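PDB 4YWT: glypican-1 from Homo sapiens, which carries heparan sulfate chains at the cell surface and, through them, binds alpha-4 (V) collagen and takes part in Schwann cell myelination. Local coordinates for residues A248-L252 against Y270-V274; D284-W289 against Q455-K460. The protein carries 3 engineered substitutions. All blocks are in the same frame, centred on the assembly; numbering follows the deposited sequence.

Contact 1. Residues A248-L252 against Y270-V274; sequences AVMKL and YCRNV
Leu252 fits against the ring of Tyr270, and this pair illustrates how two nearly antiparallel helices can be joined without a direct hydrogen bond. The short helical segments 248-252 and 270-274 run at 169° to each other, their axes 10.3 Å apart, so the side chains have to bridge the gap. Leu252 does so with its two methyl branches. With CG anti to the backbone N (chi1 176°), the leucine slides past the tyrosine in the opposite direction and lays CD1 over one face of the ring, 3.8 Å from the Tyr270 centroid and 20° off the normal, a CH-pi contact displaced toward the CD2-CE2 side. The same CD1 lies 3.6 Å from Cys271 CA and also meets CG2 of Val274, while CD2 faces Cys271 SG at 4.0 Å. The dense apolar packing is centred on this leucine. Beyond it, Val274 CG1 makes lighter contacts, 4.1 Å from Ala248 CB and slightly farther from Val249 CG2.

The lysine side is more exposed and more polar, and fewer atoms pack there. Lys251 passes its aliphatic chain across the end of the tyrosine at about a right angle, with one short approach of CG to Tyr270 OH, 3.3 Å. A water links Tyr270 OH to Ala248 O, at 2.8 Å from each, donating to the carbonyl. The carbonyl that takes the Leu252 N bond thus also receives the water attached to the phenol.

Two neighbouring helices of the largely helical glypican core pair here in its disulfide-rich part, where Tyr423 meets the Tyr270 ring and Cys271-Cys400 ties helix 268-278 to helix 391-404. The chemistry implies an interface held by methyl-aromatic and methyl-sulfur packing, in which one water connects the phenol to a main-chain carbonyl.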
# COMPACT_ATOMS: atom_id res chain seq x y z
N ALA A 248 -2.23 -30.55 5.36
CA ALA A 248 -1.68 -30.10 6.63
C ALA A 248 -2.72 -29.35 7.46
O ALA A 248 -2.71 -29.42 8.69
CB ALA A 248 -0.46 -29.23 6.40
N VAL A 249 -3.60 -28.63 6.78
CA VAL A 249 -4.66 -27.88 7.45
C VAL A 249 -5.74 -28.83 7.94
O VAL A 249 -6.27 -28.66 9.04
CB VAL A 249 -5.27 -26.82 6.51
CG1 VAL A 249 -6.59 -26.30 7.06
CG2 VAL A 249 -4.30 -25.67 6.32
N MET A 250 -6.06 -29.84 7.13
CA MET A 250 -6.99 -30.88 7.57
C MET A 250 -6.47 -31.56 8.82
O MET A 250 -7.21 -31.80 9.77
CB MET A 250 -7.23 -31.91 6.46
CG MET A 250 -7.94 -33.16 6.94
SD MET A 250 -9.49 -32.79 7.78
CE MET A 250 -9.87 -34.37 8.52
N LYS A 251 -5.17 -31.88 8.82
CA LYS A 251 -4.53 -32.49 9.97
C LYS A 251 -4.57 -31.55 11.17
O LYS A 251 -4.77 -31.98 12.31
CB LYS A 251 -3.09 -32.87 9.64
CG LYS A 251 -2.36 -33.61 10.75
CD LYS A 251 -1.25 -34.49 10.19
CE LYS A 251 -0.59 -35.32 11.28
NZ LYS A 251 0.21 -34.49 12.22
N LEU A 252 -4.39 -30.26 10.90
CA LEU A 252 -4.38 -29.24 11.94
C LEU A 252 -5.72 -29.09 12.64
O LEU A 252 -5.79 -28.99 13.87
CB LEU A 252 -3.96 -27.90 11.35
CG LEU A 252 -4.00 -26.70 12.30
CD1 LEU A 252 -2.90 -26.82 13.34
CD2 LEU A 252 -3.87 -25.39 11.53
N TYR A 270 2.05 -25.16 16.67
CA TYR A 270 1.66 -26.13 15.65
C TYR A 270 0.98 -25.41 14.48
O TYR A 270 1.42 -25.49 13.33
CB TYR A 270 0.74 -27.19 16.26
CG TYR A 270 0.23 -28.25 15.31
CD1 TYR A 270 0.96 -28.62 14.18
CD2 TYR A 270 -0.97 -28.89 15.55
CE1 TYR A 270 0.49 -29.59 13.32
CE2 TYR A 270 -1.45 -29.86 14.69
CZ TYR A 270 -0.72 -30.21 13.58
OH TYR A 270 -1.19 -31.17 12.72
N CYS A 271 -0.10 -24.70 14.81
CA CYS A 271 -0.84 -23.89 13.85
C CYS A 271 0.08 -22.95 13.08
O CYS A 271 -0.06 -22.78 11.87
CB CYS A 271 -1.93 -23.09 14.58
SG CYS A 271 -2.95 -22.03 13.53
N ARG A 272 1.03 -22.36 13.80
CA ARG A 272 1.94 -21.39 13.20
C ARG A 272 2.92 -22.04 12.24
O ARG A 272 3.23 -21.47 11.20
CB ARG A 272 2.70 -20.63 14.29
CG ARG A 272 2.14 -19.24 14.54
CD ARG A 272 2.42 -18.78 15.95
NE ARG A 272 1.20 -18.31 16.61
CZ ARG A 272 1.11 -18.02 17.90
NH1 ARG A 272 -0.04 -17.61 18.41
NH2 ARG A 272 2.17 -18.15 18.69
N ASN A 273 3.40 -23.24 12.57
CA ASN A 273 4.26 -23.96 11.64
C ASN A 273 3.49 -24.37 10.40
O ASN A 273 3.99 -24.27 9.28
CB ASN A 273 4.88 -25.18 12.31
CG ASN A 273 6.25 -24.89 12.89
OD1 ASN A 273 6.70 -23.74 12.90
ND2 ASN A 273 6.93 -25.92 13.38
N VAL A 274 2.25 -24.82 10.60
CA VAL A 274 1.40 -25.19 9.48
C VAL A 274 1.18 -24.01 8.53
O VAL A 274 1.42 -24.12 7.33
CB VAL A 274 0.03 -25.71 9.94
CG1 VAL A 274 -0.90 -25.90 8.75
CG2 VAL A 274 0.19 -27.01 10.72
O HOH W 1 -0.60 -30.77 9.97

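Contact 2. Residues D284-W289 against Q455-K460; sequences DLDAEW and QIMQLK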
# COMPACT_ATOMS: atom_id res chain seq x y z
N ASP A 284 7.48 -14.46 1.25
CA ASP A 284 8.66 -14.01 0.50
C ASP A 284 8.58 -12.54 0.07
O ASP A 284 9.58 -11.95 -0.32
CB ASP A 284 8.89 -14.90 -0.72
CG ASP A 284 9.66 -16.17 -0.38
OD1 ASP A 284 10.32 -16.20 0.68
OD2 ASP A 284 9.60 -17.13 -1.18
N LEU A 285 7.38 -11.96 0.13
CA LEU A 285 7.19 -10.56 -0.24
C LEU A 285 7.72 -9.59 0.81
O LEU A 285 7.80 -8.38 0.58
CB LEU A 285 5.70 -10.27 -0.49
CG LEU A 285 5.00 -10.99 -1.63
CD1 LEU A 285 3.53 -11.22 -1.28
CD2 LEU A 285 5.11 -10.18 -2.91
N ASP A 286 8.08 -10.14 1.97
CA ASP A 286 8.43 -9.37 3.16
C ASP A 286 9.43 -8.25 2.93
O ASP A 286 9.13 -7.08 3.18
CB ASP A 286 8.98 -10.32 4.24
CG ASP A 286 9.22 -9.62 5.56
OD1 ASP A 286 8.30 -8.94 6.05
OD2 ASP A 286 10.34 -9.76 6.11
N ALA A 287 10.62 -8.60 2.43
CA ALA A 287 11.72 -7.66 2.28
C ALA A 287 11.37 -6.46 1.39
O ALA A 287 11.61 -5.31 1.77
CB ALA A 287 12.95 -8.37 1.73
N GLU A 288 10.81 -6.74 0.22
CA GLU A 288 10.52 -5.68 -0.74
C GLU A 288 9.29 -4.88 -0.34
O GLU A 288 9.19 -3.69 -0.65
CB GLU A 288 10.35 -6.27 -2.14
CG GLU A 288 11.60 -6.95 -2.68
CD GLU A 288 12.86 -6.14 -2.45
OE1 GLU A 288 12.85 -4.92 -2.73
OE2 GLU A 288 13.87 -6.72 -2.00
N TRP A 289 8.35 -5.53 0.35
CA TRP A 289 7.20 -4.82 0.90
C TRP A 289 7.68 -3.80 1.93
O TRP A 289 7.29 -2.63 1.90
CB TRP A 289 6.22 -5.82 1.53
CG TRP A 289 5.03 -5.22 2.23
CD1 TRP A 289 4.92 -4.96 3.56
CD2 TRP A 289 3.78 -4.83 1.63
NE1 TRP A 289 3.68 -4.42 3.83
CE2 TRP A 289 2.97 -4.33 2.67
CE3 TRP A 289 3.28 -4.85 0.33
CZ2 TRP A 289 1.67 -3.86 2.44
CZ3 TRP A 289 2.00 -4.38 0.10
CH2 TRP A 289 1.21 -3.89 1.15
N GLN A 455 5.15 -9.72 -8.52
CA GLN A 455 4.78 -8.68 -7.56
C GLN A 455 6.01 -8.12 -6.85
O GLN A 455 6.11 -6.91 -6.62
CB GLN A 455 3.78 -9.23 -6.54
CG GLN A 455 2.47 -9.70 -7.15
CD GLN A 455 2.01 -8.79 -8.28
OE1 GLN A 455 1.66 -7.64 -8.06
NE2 GLN A 455 2.01 -9.32 -9.49
N ILE A 456 6.94 -9.01 -6.51
CA ILE A 456 8.20 -8.60 -5.89
C ILE A 456 8.96 -7.68 -6.83
O ILE A 456 9.55 -6.68 -6.39
CB ILE A 456 9.06 -9.82 -5.51
CG1 ILE A 456 8.43 -10.57 -4.34
CG2 ILE A 456 10.47 -9.40 -5.13
CD1 ILE A 456 9.18 -11.82 -3.91
N MET A 457 8.94 -8.00 -8.12
CA MET A 457 9.56 -7.12 -9.11
C MET A 457 8.90 -5.74 -9.10
O MET A 457 9.60 -4.71 -9.12
CB MET A 457 9.49 -7.72 -10.51
CG MET A 457 10.39 -8.93 -10.74
SD MET A 457 12.01 -8.82 -9.96
CE MET A 457 12.64 -7.26 -10.59
N GLN A 458 7.57 -5.72 -9.07
CA GLN A 458 6.84 -4.45 -9.00
C GLN A 458 7.26 -3.62 -7.79
O GLN A 458 7.53 -2.42 -7.91
CB GLN A 458 5.33 -4.71 -8.95
CG GLN A 458 4.77 -5.34 -10.22
CD GLN A 458 4.97 -4.46 -11.44
OE1 GLN A 458 4.35 -3.41 -11.58
NE2 GLN A 458 5.85 -4.89 -12.34
N LEU A 459 7.34 -4.27 -6.63
CA LEU A 459 7.79 -3.62 -5.41
C LEU A 459 9.19 -3.03 -5.59
O LEU A 459 9.44 -1.88 -5.21
CB LEU A 459 7.77 -4.59 -4.23
CG LEU A 459 6.42 -5.15 -3.80
CD1 LEU A 459 6.59 -6.14 -2.65
CD2 LEU A 459 5.46 -4.04 -3.40
N LYS A 460 10.10 -3.82 -6.16
CA LYS A 460 11.45 -3.34 -6.45
C LYS A 460 11.45 -2.06 -7.28
O LYS A 460 12.07 -1.06 -6.92
CB LYS A 460 12.26 -4.41 -7.18
CG LYS A 460 12.62 -5.64 -6.36
CD LYS A 460 13.66 -6.47 -7.11
CE LYS A 460 13.81 -7.86 -6.52
NZ LYS A 460 14.62 -8.74 -7.41
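Near-identical first torsions in Glu288 and Leu459 (chi1 -62° and -63°) send their CG atoms apart, Leu459 CG toward Trp289 and Glu288 CG toward Ile456, from a point where the backbones bring Glu288 CB and Leu459 CB to 3.7 Å. Leu459 reaches inward and puts CD1 3.5 Å from Trp289 N, against the backbone at Trp289, whose N is already bonded to Leu285 O. The Glu288 side chain crosses Ile456 at about a right angle, its CG 3.6 Å from Ile456 CG2; the bend at chi2 (-45°) then turns the carboxylate toward Lys460.

The other branch of Ile456 is packed too. Leu285 CD2 rests 3.6 Å from Ile456 CG1, and the terminal CD1 of the isoleucine lies at the same distance from Asp284 O. Apolar side chains do most of the packing, against each other and against main-chain atoms, and no hydrogen bond runs between the segments. At the partly exposed margin the acid and base do not pair: Glu288 OE1 touches Lys460 CG at 3.7 Å, whereas Glu288 OE2 stays 5.8 Å from Lys460 NZ, so any attraction between them is probably modest. OE1 is bonded instead to Asn291 ND2, one turn on.

The interface thus sets residues 284-289, at the N-terminal part of helix 286-299, against helix 450-471, late in the chain. Helix 204-236 touches both sides, through Val236 on Leu285 and Val232 on Gln455. Trp289, meanwhile, bonds to Val388 O through NE1 and meets Trp392 of helix 391-404 edge-to-face, which joins a further helix to the bundle.

The two contacts follow each other along the chain: contact 1 closes before contact 2 opens, and no helix is common to both. Contact 1 is local, pairing helix 243-253 with helix 268-278 across 17 intervening residues, whereas contact 2 spans 165 residues to bring helix 286-299 against helix 450-471. Their centres are 26 Å apart and their nearest atoms about 13 Å, so they do not touch. Contact 2 lies about 12 Å from the centre of this elongated, largely helical chain; contact 1 lies about 29 Å from it, in a region rich in disulfides. Together they exemplify two ways of holding one molecule together, short-range pairing in a cross-linked part and long-range closure near its middle.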